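Local coordinates for protein siderophore biosynthesis lipase/esterase, putative (Aspergillus fumigatus, PDB 6GUP) that hydrolyses the siderophore fusarinine C to fusarinine, releasing its iron, and works as a homodimeric esterase of the alpha/beta-hydrolase type, at residues L45-G48 / L49-S53; K101-K104 / T105-G109; A199-A202 / A203-D207; P337-F340 / L341-V345. All coordinates share one frame; numbering follows the deposited sequence.

Interaction 1: L45-G48 / L49-S53; sequences LGDG and LATTS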
loop_
_atom_site.group_PDB
_atom_site.type_symbol
_atom_site.label_atom_id
_atom_site.label_comp_id
_atom_site.label_asym_id
_atom_site.label_seq_id
_atom_site.Cartn_x
_atom_site.Cartn_y
_atom_site.Cartn_z
ATOM N N LEU A 45 9.844 1.477 5.353
ATOM C CA LEU A 45 9.421 0.184 4.808
ATOM C C LEU A 45 8.005 -0.143 5.282
ATOM O O LEU A 45 7.747 -0.194 6.487
ATOM C CB LEU A 45 10.384 -0.931 5.233
ATOM C CG LEU A 45 10.065 -2.357 4.762
ATOM C CD1 LEU A 45 10.203 -2.473 3.254
ATOM C CD2 LEU A 45 10.963 -3.369 5.454
ATOM N N GLY A 46 7.100 -0.354 4.327
ATOM C CA GLY A 46 5.698 -0.642 4.622
ATOM C C GLY A 46 4.794 0.570 4.813
ATOM O O GLY A 46 3.655 0.415 5.259
ATOM N N ASP A 47 5.280 1.767 4.473
ATOM C CA ASP A 47 4.495 3.001 4.628
ATOM C C ASP A 47 3.527 3.213 3.465
ATOM O O ASP A 47 2.327 3.398 3.679
ATOM C CB ASP A 47 5.408 4.230 4.768
ATOM C CG ASP A 47 6.110 4.302 6.122
ATOM O OD1 ASP A 47 6.088 3.311 6.884
ATOM O OD2 ASP A 47 6.695 5.365 6.421
ATOM N N GLY A 48 4.053 3.191 2.241
ATOM C CA GLY A 48 3.270 3.521 1.047
ATOM C C GLY A 48 3.027 5.020 0.988
ATOM O O GLY A 48 3.976 5.802 1.075
ATOM N N LEU A 49 1.760 5.419 0.856
ATOM C CA LEU A 49 1.366 6.835 0.932
ATOM C C LEU A 49 0.981 7.280 2.354
ATOM O O LEU A 49 0.606 8.439 2.552
ATOM C CB LEU A 49 0.191 7.113 -0.016
ATOM C CG LEU A 49 0.291 6.619 -1.462
ATOM C CD1 LEU A 49 -0.951 7.039 -2.234
ATOM C CD2 LEU A 49 1.544 7.133 -2.153
ATOM N N ALA A 50 1.093 6.382 3.337
ATOM C CA ALA A 50 0.562 6.613 4.686
ATOM C C ALA A 50 1.515 7.305 5.675
ATOM O O ALA A 50 1.170 7.442 6.853
ATOM C CB ALA A 50 0.081 5.296 5.275
ATOM N N THR A 51 2.695 7.734 5.219
ATOM C CA THR A 51 3.612 8.504 6.066
ATOM C C THR A 51 2.948 9.814 6.486
ATOM O O THR A 51 2.336 10.488 5.660
ATOM C CB THR A 51 4.932 8.840 5.336
ATOM O OG1 THR A 51 5.516 7.641 4.813
ATOM C CG2 THR A 51 5.930 9.515 6.282
ATOM N N THR A 52 3.059 10.149 7.772
ATOM C CA THR A 52 2.592 11.435 8.295
ATOM C C THR A 52 3.805 12.303 8.641
ATOM O O THR A 52 4.345 12.963 7.758
ATOM C CB THR A 52 1.641 11.259 9.498
ATOM O OG1 THR A 52 2.178 10.289 10.407
ATOM C CG2 THR A 52 0.273 10.805 9.028
ATOM N N SER A 53 4.242 12.286 9.903
ATOM C CA SER A 53 5.407 13.056 10.363
ATOM C C SER A 53 5.351 14.561 10.006
ATOM O O SER A 53 4.457 15.270 10.474
ATOM C CB SER A 53 6.708 12.382 9.884
ATOM O OG SER A 53 6.863 12.458 8.477
HETATM O O HOH W 1 4.703 8.265 2.000
#

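Interaction 2: K101-K104 / T105-G109; sequences KEYK and TEKFG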
loop_
_atom_site.group_PDB
_atom_site.type_symbol
_atom_site.label_atom_id
_atom_site.label_comp_id
_atom_site.label_asym_id
_atom_site.label_seq_id
_atom_site.Cartn_x
_atom_site.Cartn_y
_atom_site.Cartn_z
ATOM N N LYS A 101 9.625 12.528 -14.594
ATOM C CA LYS A 101 10.416 13.308 -15.543
ATOM C C LYS A 101 9.668 13.560 -16.853
ATOM O O LYS A 101 9.668 14.689 -17.351
ATOM C CB LYS A 101 11.756 12.618 -15.812
ATOM C CG LYS A 101 12.793 13.489 -16.512
ATOM C CD LYS A 101 14.202 13.174 -16.022
ATOM C CE LYS A 101 15.267 13.376 -17.086
ATOM N NZ LYS A 101 16.584 12.844 -16.629
ATOM N N GLU A 102 9.030 12.524 -17.401
ATOM C CA GLU A 102 8.198 12.682 -18.608
ATOM C C GLU A 102 6.925 13.480 -18.309
ATOM O O GLU A 102 6.517 14.313 -19.121
ATOM C CB GLU A 102 7.857 11.321 -19.250
ATOM C CG GLU A 102 6.763 11.323 -20.327
ATOM C CD GLU A 102 7.152 12.027 -21.624
ATOM O OE1 GLU A 102 6.822 11.489 -22.702
ATOM O OE2 GLU A 102 7.772 13.111 -21.587
ATOM N N TYR A 103 6.304 13.211 -17.160
ATOM C CA TYR A 103 5.101 13.935 -16.726
ATOM C C TYR A 103 5.338 15.441 -16.613
ATOM O O TYR A 103 4.544 16.234 -17.123
ATOM C CB TYR A 103 4.591 13.390 -15.383
ATOM C CG TYR A 103 3.627 14.307 -14.659
ATOM C CD1 TYR A 103 2.361 14.574 -15.181
ATOM C CD2 TYR A 103 3.982 14.911 -13.450
ATOM C CE1 TYR A 103 1.478 15.418 -14.521
ATOM C CE2 TYR A 103 3.103 15.753 -12.782
ATOM C CZ TYR A 103 1.854 16.006 -13.322
ATOM O OH TYR A 103 0.977 16.834 -12.660
ATOM N N LYS A 104 6.422 15.819 -15.940
ATOM C CA LYS A 104 6.763 17.233 -15.750
ATOM C C LYS A 104 7.177 17.934 -17.043
ATOM O O LYS A 104 6.946 19.137 -17.190
ATOM C CB LYS A 104 7.850 17.406 -14.676
ATOM C CG LYS A 104 7.368 17.169 -13.250
ATOM C CD LYS A 104 6.287 18.162 -12.844
ATOM C CE LYS A 104 5.877 18.017 -11.388
ATOM N NZ LYS A 104 6.834 18.656 -10.446
ATOM N N THR A 105 7.784 17.193 -17.968
ATOM C CA THR A 105 8.061 17.708 -19.307
ATOM C C THR A 105 6.752 17.942 -20.064
ATOM O O THR A 105 6.525 19.031 -20.582
ATOM C CB THR A 105 8.950 16.748 -20.120
ATOM O OG1 THR A 105 10.139 16.448 -19.380
ATOM C CG2 THR A 105 9.334 17.366 -21.466
ATOM N N GLU A 106 5.906 16.917 -20.125
ATOM C CA GLU A 106 4.611 17.004 -20.821
ATOM C C GLU A 106 3.696 18.107 -20.281
ATOM O O GLU A 106 3.062 18.821 -21.061
ATOM C CB GLU A 106 3.870 15.663 -20.768
ATOM C CG GLU A 106 4.419 14.612 -21.719
ATOM C CD GLU A 106 3.639 13.310 -21.671
ATOM O OE1 GLU A 106 3.373 12.737 -22.748
ATOM O OE2 GLU A 106 3.288 12.857 -20.560
ATOM N N LYS A 107 3.633 18.240 -18.955
ATOM C CA LYS A 107 2.731 19.201 -18.315
ATOM C C LYS A 107 3.187 20.650 -18.497
ATOM O O LYS A 107 2.429 21.474 -19.016
ATOM C CB LYS A 107 2.560 18.882 -16.824
ATOM C CG LYS A 107 1.536 19.766 -16.121
ATOM C CD LYS A 107 1.043 19.150 -14.823
ATOM C CE LYS A 107 0.095 20.087 -14.090
ATOM N NZ LYS A 107 -0.127 19.668 -12.679
ATOM N N PHE A 108 4.417 20.949 -18.078
ATOM C CA PHE A 108 4.927 22.328 -18.059
ATOM C C PHE A 108 5.883 22.684 -19.206
ATOM O O PHE A 108 6.286 23.842 -19.320
ATOM C CB PHE A 108 5.590 22.622 -16.709
ATOM C CG PHE A 108 4.687 22.385 -15.531
ATOM C CD1 PHE A 108 3.847 23.392 -15.063
ATOM C CD2 PHE A 108 4.666 21.147 -14.896
ATOM C CE1 PHE A 108 3.006 23.167 -13.980
ATOM C CE2 PHE A 108 3.831 20.918 -13.811
ATOM C CZ PHE A 108 3.002 21.930 -13.350
ATOM N N GLY A 109 6.234 21.711 -20.048
ATOM C CA GLY A 109 7.061 21.968 -21.231
ATOM C C GLY A 109 8.466 22.432 -20.895
ATOM O O GLY A 109 9.185 21.766 -20.147
#

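Interaction 3: A199-A202 / A203-D207; sequences AREA and ARDAD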
loop_
_atom_site.group_PDB
_atom_site.type_symbol
_atom_site.label_atom_id
_atom_site.label_comp_id
_atom_site.label_asym_id
_atom_site.label_seq_id
_atom_site.Cartn_x
_atom_site.Cartn_y
_atom_site.Cartn_z
ATOM N N ALA A 199 13.137 -17.957 14.443
ATOM C CA ALA A 199 13.654 -17.487 13.160
ATOM C C ALA A 199 14.794 -18.354 12.618
ATOM O O ALA A 199 14.868 -18.595 11.410
ATOM C CB ALA A 199 14.097 -16.036 13.271
ATOM N N ARG A 200 15.677 -18.814 13.506
ATOM C CA ARG A 200 16.764 -19.728 13.124
ATOM C C ARG A 200 16.238 -21.093 12.689
ATOM O O ARG A 200 16.734 -21.670 11.720
ATOM C CB ARG A 200 17.758 -19.916 14.271
ATOM C CG ARG A 200 18.517 -18.659 14.665
ATOM C CD ARG A 200 19.721 -18.996 15.528
ATOM N NE ARG A 200 19.896 -18.101 16.671
ATOM C CZ ARG A 200 20.846 -18.241 17.597
ATOM N NH1 ARG A 200 21.730 -19.239 17.527
ATOM N NH2 ARG A 200 20.917 -17.374 18.603
ATOM N N GLU A 201 15.245 -21.602 13.418
ATOM C CA GLU A 201 14.601 -22.878 13.095
ATOM C C GLU A 201 13.923 -22.837 11.722
ATOM O O GLU A 201 14.022 -23.793 10.952
ATOM C CB GLU A 201 13.584 -23.250 14.184
ATOM C CG GLU A 201 13.024 -24.669 14.087
ATOM C CD GLU A 201 11.611 -24.738 13.525
ATOM O OE1 GLU A 201 10.745 -23.946 13.956
ATOM O OE2 GLU A 201 11.355 -25.606 12.664
ATOM N N ALA A 202 13.254 -21.724 11.424
ATOM C CA ALA A 202 12.603 -21.520 10.124
ATOM C C ALA A 202 13.604 -21.428 8.971
ATOM O O ALA A 202 13.350 -21.962 7.893
ATOM C CB ALA A 202 11.732 -20.275 10.160
ATOM N N ALA A 203 14.732 -20.754 9.197
ATOM C CA ALA A 203 15.796 -20.656 8.188
ATOM C C ALA A 203 16.338 -22.034 7.801
ATOM O O ALA A 203 16.552 -22.314 6.621
ATOM C CB ALA A 203 16.925 -19.765 8.685
ATOM N N ARG A 204 16.542 -22.888 8.801
ATOM C CA ARG A 204 16.986 -24.266 8.577
ATOM C C ARG A 204 15.910 -25.162 7.949
ATOM O O ARG A 204 16.204 -25.913 7.015
ATOM C CB ARG A 204 17.445 -24.904 9.892
ATOM C CG ARG A 204 18.716 -24.316 10.485
ATOM C CD ARG A 204 19.222 -25.186 11.626
ATOM N NE ARG A 204 18.257 -25.260 12.727
ATOM C CZ ARG A 204 18.236 -24.476 13.810
ATOM N NH1 ARG A 204 19.141 -23.515 14.002
ATOM N NH2 ARG A 204 17.290 -24.661 14.728
ATOM N N ASP A 205 14.678 -25.076 8.459
ATOM C CA ASP A 205 13.636 -26.089 8.206
ATOM C C ASP A 205 12.549 -25.736 7.183
ATOM O O ASP A 205 11.903 -26.646 6.659
ATOM C CB ASP A 205 12.955 -26.472 9.530
ATOM C CG ASP A 205 13.922 -27.079 10.546
ATOM O OD1 ASP A 205 15.113 -27.281 10.224
ATOM O OD2 ASP A 205 13.484 -27.361 11.680
ATOM N N ALA A 206 12.324 -24.450 6.910
ATOM C CA ALA A 206 11.246 -24.042 5.993
ATOM C C ALA A 206 11.555 -24.451 4.555
ATOM O O ALA A 206 12.721 -24.470 4.148
ATOM C CB ALA A 206 11.000 -22.542 6.071
ATOM N N ASP A 207 10.509 -24.782 3.797
ATOM C CA ASP A 207 10.655 -25.150 2.385
ATOM C C ASP A 207 11.139 -23.954 1.571
ATOM O O ASP A 207 10.870 -22.805 1.926
ATOM C CB ASP A 207 9.330 -25.668 1.804
ATOM C CG ASP A 207 8.922 -27.018 2.375
ATOM O OD1 ASP A 207 9.770 -27.934 2.437
ATOM O OD2 ASP A 207 7.739 -27.167 2.747
#

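Interaction 4: P337-F340 / L341-V345; sequences PRNF and LVNKV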
loop_
_atom_site.group_PDB
_atom_site.type_symbol
_atom_site.label_atom_id
_atom_site.label_comp_id
_atom_site.label_asym_id
_atom_site.label_seq_id
_atom_site.Cartn_x
_atom_site.Cartn_y
_atom_site.Cartn_z
ATOM N N PRO A 337 11.359 21.621 15.994
ATOM C CA PRO A 337 12.231 20.790 15.144
ATOM C C PRO A 337 11.680 20.489 13.746
ATOM O O PRO A 337 12.454 20.458 12.785
ATOM C CB PRO A 337 12.367 19.491 15.941
ATOM C CG PRO A 337 12.188 19.899 17.352
ATOM C CD PRO A 337 11.194 21.021 17.334
ATOM N N ARG A 338 10.372 20.250 13.639
ATOM C CA ARG A 338 9.724 20.073 12.330
ATOM C C ARG A 338 9.912 21.294 11.445
ATOM O O ARG A 338 10.316 21.168 10.290
ATOM C CB ARG A 338 8.221 19.798 12.459
ATOM C CG ARG A 338 7.850 18.332 12.595
ATOM C CD ARG A 338 6.440 18.083 12.081
ATOM N NE ARG A 338 5.453 18.939 12.737
ATOM C CZ ARG A 338 4.997 18.779 13.983
ATOM N NH1 ARG A 338 4.096 19.633 14.463
ATOM N NH2 ARG A 338 5.428 17.784 14.759
ATOM N N ASN A 339 9.611 22.471 11.994
ATOM C CA ASN A 339 9.761 23.731 11.259
ATOM C C ASN A 339 11.203 23.953 10.811
ATOM O O ASN A 339 11.444 24.410 9.692
ATOM C CB ASN A 339 9.305 24.921 12.105
ATOM C CG ASN A 339 9.161 26.192 11.288
ATOM O OD1 ASN A 339 8.343 26.260 10.370
ATOM N ND2 ASN A 339 9.955 27.205 11.617
ATOM N N PHE A 340 12.148 23.629 11.691
ATOM C CA PHE A 340 13.570 23.723 11.369
ATOM C C PHE A 340 13.953 22.750 10.257
ATOM O O PHE A 340 14.605 23.143 9.290
ATOM C CB PHE A 340 14.425 23.459 12.607
ATOM C CG PHE A 340 15.883 23.732 12.395
ATOM C CD1 PHE A 340 16.364 25.036 12.386
ATOM C CD2 PHE A 340 16.777 22.689 12.188
ATOM C CE1 PHE A 340 17.711 25.295 12.182
ATOM C CE2 PHE A 340 18.124 22.938 11.984
ATOM C CZ PHE A 340 18.592 24.243 11.981
ATOM N N LEU A 341 13.534 21.493 10.401
ATOM C CA LEU A 341 13.784 20.454 9.393
ATOM C C LEU A 341 13.260 20.868 8.023
ATOM O O LEU A 341 13.971 20.750 7.025
ATOM C CB LEU A 341 13.140 19.126 9.809
ATOM C CG LEU A 341 13.449 17.899 8.935
ATOM C CD1 LEU A 341 13.462 16.639 9.786
ATOM C CD2 LEU A 341 12.479 17.730 7.768
ATOM N N VAL A 342 12.019 21.351 7.988
ATOM C CA VAL A 342 11.388 21.797 6.743
ATOM C C VAL A 342 12.170 22.961 6.125
ATOM O O VAL A 342 12.379 22.989 4.911
ATOM C CB VAL A 342 9.901 22.186 6.956
ATOM C CG1 VAL A 342 9.313 22.847 5.713
ATOM C CG2 VAL A 342 9.074 20.958 7.315
ATOM N N ASN A 343 12.602 23.905 6.961
ATOM C CA ASN A 343 13.424 25.033 6.500
ATOM C C ASN A 343 14.774 24.596 5.921
ATOM O O ASN A 343 15.250 25.201 4.960
ATOM C CB ASN A 343 13.634 26.069 7.619
ATOM C CG ASN A 343 12.431 26.983 7.807
ATOM O OD1 ASN A 343 11.876 27.507 6.841
ATOM N ND2 ASN A 343 12.036 27.190 9.059
ATOM N N LYS A 344 15.382 23.553 6.493
ATOM C CA LYS A 344 16.627 22.996 5.945
ATOM C C LYS A 344 16.411 22.362 4.568
ATOM O O LYS A 344 17.282 22.460 3.702
ATOM C CB LYS A 344 17.254 21.955 6.886
ATOM C CG LYS A 344 17.721 22.449 8.255
ATOM C CD LYS A 344 18.559 23.725 8.219
ATOM C CE LYS A 344 17.727 24.964 8.525
ATOM N NZ LYS A 344 18.540 26.209 8.516
ATOM N N VAL A 345 15.263 21.709 4.377
ATOM C CA VAL A 345 14.913 21.117 3.078
ATOM C C VAL A 345 14.714 22.209 2.022
ATOM O O VAL A 345 15.252 22.104 0.922
ATOM C CB VAL A 345 13.662 20.205 3.170
ATOM C CG1 VAL A 345 13.177 19.781 1.786
ATOM C CG2 VAL A 345 13.971 18.975 4.012
#

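Interaction 1: L45-G48 / L49-S53
D47 and T51 face each other across a tight reversal of the chain, the carboxylate reaching over to the hydroxyl so that OD2 of D47 lies 3.0 Å from OG1 of T51. Both first torsions serve this meeting. In D47, CG stands beside its own backbone N (chi1 -73°), while in T51 the hydroxyl branch takes the same side (chi1 -53°) and CG2 goes anti to N. The CB of D47 also touches the hydroxyl, 3.4 Å from T51 OG1. A water gives the other polar bridge: it donates to the carbonyl O of G48 at 2.7 Å and lies 3.0 Å from OG1 of T51.

The backbone evidence for the reversal is a type II' beta turn from D47 to A50, closed by A50 N donating to D47 O at 3.2 Å. G48 occupies its second position with positive phi. The turn belongs to the loop after strand 37-42, which in alpha/beta-hydrolases commonly helps build the oxyanion hole. Consistent with that, the D47 side chain comes close to the probable S123-H327-D286 triad but makes no contact with it, and L45 N bonds to T124 OG1.

L49 points its side chain away from the turn overall, though its CB stays 3.7 Å from G48 C. It packs on L16 of the second subunit, next to A50, whose methyl meets T22 of that same subunit.

Interaction 2: K101-K104 / T105-G109
This is a local, one-turn contact within an alpha helix, at the C-terminal end of helix 86-108 in an alpha/beta-hydrolase fold, where side chains four residues apart pair along the helix surface. Backbone bonds join each residue from K101 to K104 with the one four further on; E106 N to E102 O, at 2.9 Å and 170°, is the straightest. The carbonyl O of K101 takes two donors from T105, its N and its hydroxyl, which arrive from opposite faces of the carbonyl plane. The hydroxyl bond is the shorter, OG1 of T105 lying 2.7 Å from K101 O.

Y103 and K107 run side by side in the same direction, both with CG anti to the backbone N (chi1 163° for Y103). Their ends meet where K107 NZ donates to Y103 OH at 3.0 Å, and the lysine CD lies 3.6 Å from the ring carbon CZ. The Y103 ring also makes an edge-to-face contact with H17 on strand 12-18.

On the exposed side E102 and E106 lay their carboxylates almost parallel, 4° apart and stacked. OE1 of E102 stands 3.7 Å from OE1 of E106, a like-charge approach that solvent probably screens.

K104 bends inward, and its NZ is gripped by S68 OG, S38 OG and K35 O. Its aliphatic part lies alongside F108, with K104 CD 3.8 Å from F108 CE2.

Interaction 3: A199-A202 / A203-D207
E201 and D205, R200 and R204, and A202 and A206 pair one turn apart where alpha helix 185-205 gives out. In chain order the helix falls between strands 159-163 and 278-283, the part of the chain where alpha/beta-hydrolases commonly insert a cap.

Backbone hydrogen bonds come first: four successive amides, A203 to A206, each donate to the carbonyl four residues back. D205 N reaches E201 O at 2.9 Å with an N-H...O angle of 142°, the most bent of the set.

Among the charged groups, the two acids cross at about a right angle, their carboxylate planes 65° apart. OE2 of E201 is 2.9 Å from OD2 of D205, an approach of two acceptors that is hard to accommodate with both fully ionised; it is consistent with a raised pKa for one of them. D207 brings another acid close to E201 of the second subunit. The guanidinium of R204 instead folds back over its own helix, because its chain bends at chi3 (-62°). One face then lies over R200 O, 3.8 Å from R204 CZ, and R204 NH2 comes within 3.6 Å of E201 CA.

Nonpolar packing falls to the alanines. A199 meets F234 and L235 of helix 231-238, and A202 meets A231 and V212. A206, the first residue to leave helical backbone angles, also packs on V212, and its CB presses to 3.0 Å from A202 O.

Interaction 4: P337-F340 / L341-V345
The ring of F340 carries the methylene end of K344 over one face in a CH-pi contact. K344 CE sits 3.8 Å from the ring centroid, 20° off the normal, and its nearest ring atom is F340 CZ at 3.6 Å. With CG anti to the backbone N (chi1 -172°), F340 swings its ring outward from the helix to where K344, bent at chi2 and chi3, can curl back and cover one face.

One residue earlier on each side, N339 and N343 bring their amides together with planes 83° apart. As modelled, ND2 of N339 is 3.3 Å from ND2 of N343, two donors facing each other, so the contact adds no hydrogen bond between the amides. V342 fits closely against the preceding turn, its CG2 only 3.2 Å from R338 O.

What positions these side chains is the regular backbone of helix 335-353, in which L341, V342, N343 and K344 each donate to the carbonyl four residues back. V342 N to R338 O, at 2.9 Å, lies nearly along the C=O axis.

Further out, R338 makes a salt bridge through NE to D57 and gives NH2 to the carbonyls of L329 and N331, in the loop after strand 320-322. L341 packs on Y54 and L329, while V342 and V345 rest on A61 and L58, joining this C-terminal helix to helix 55-61.

How the interactions relate
Interactions 1 and 4 are the pair that touch: S53 O packs 3.8 Å from R338 CD, their centres being about 19 Å apart. The turn of interaction 1 stands by the probable triad; interaction 4 reaches toward it only indirectly, R338 bonding to carbonyls a few residues beyond the likely histidine, H327. Interactions 2 and 3 lie on opposite sides of the chain's centre, about 26 and 29 Å from it, with about 49 Å between their own centres and about 39 Å between nearest atoms. Interaction 1 lies between them, about 14 Å from interaction 2 and 15 Å from interaction 3 at the nearest atoms. Residues of interactions 1, 2 and 3 also meet the second subunit.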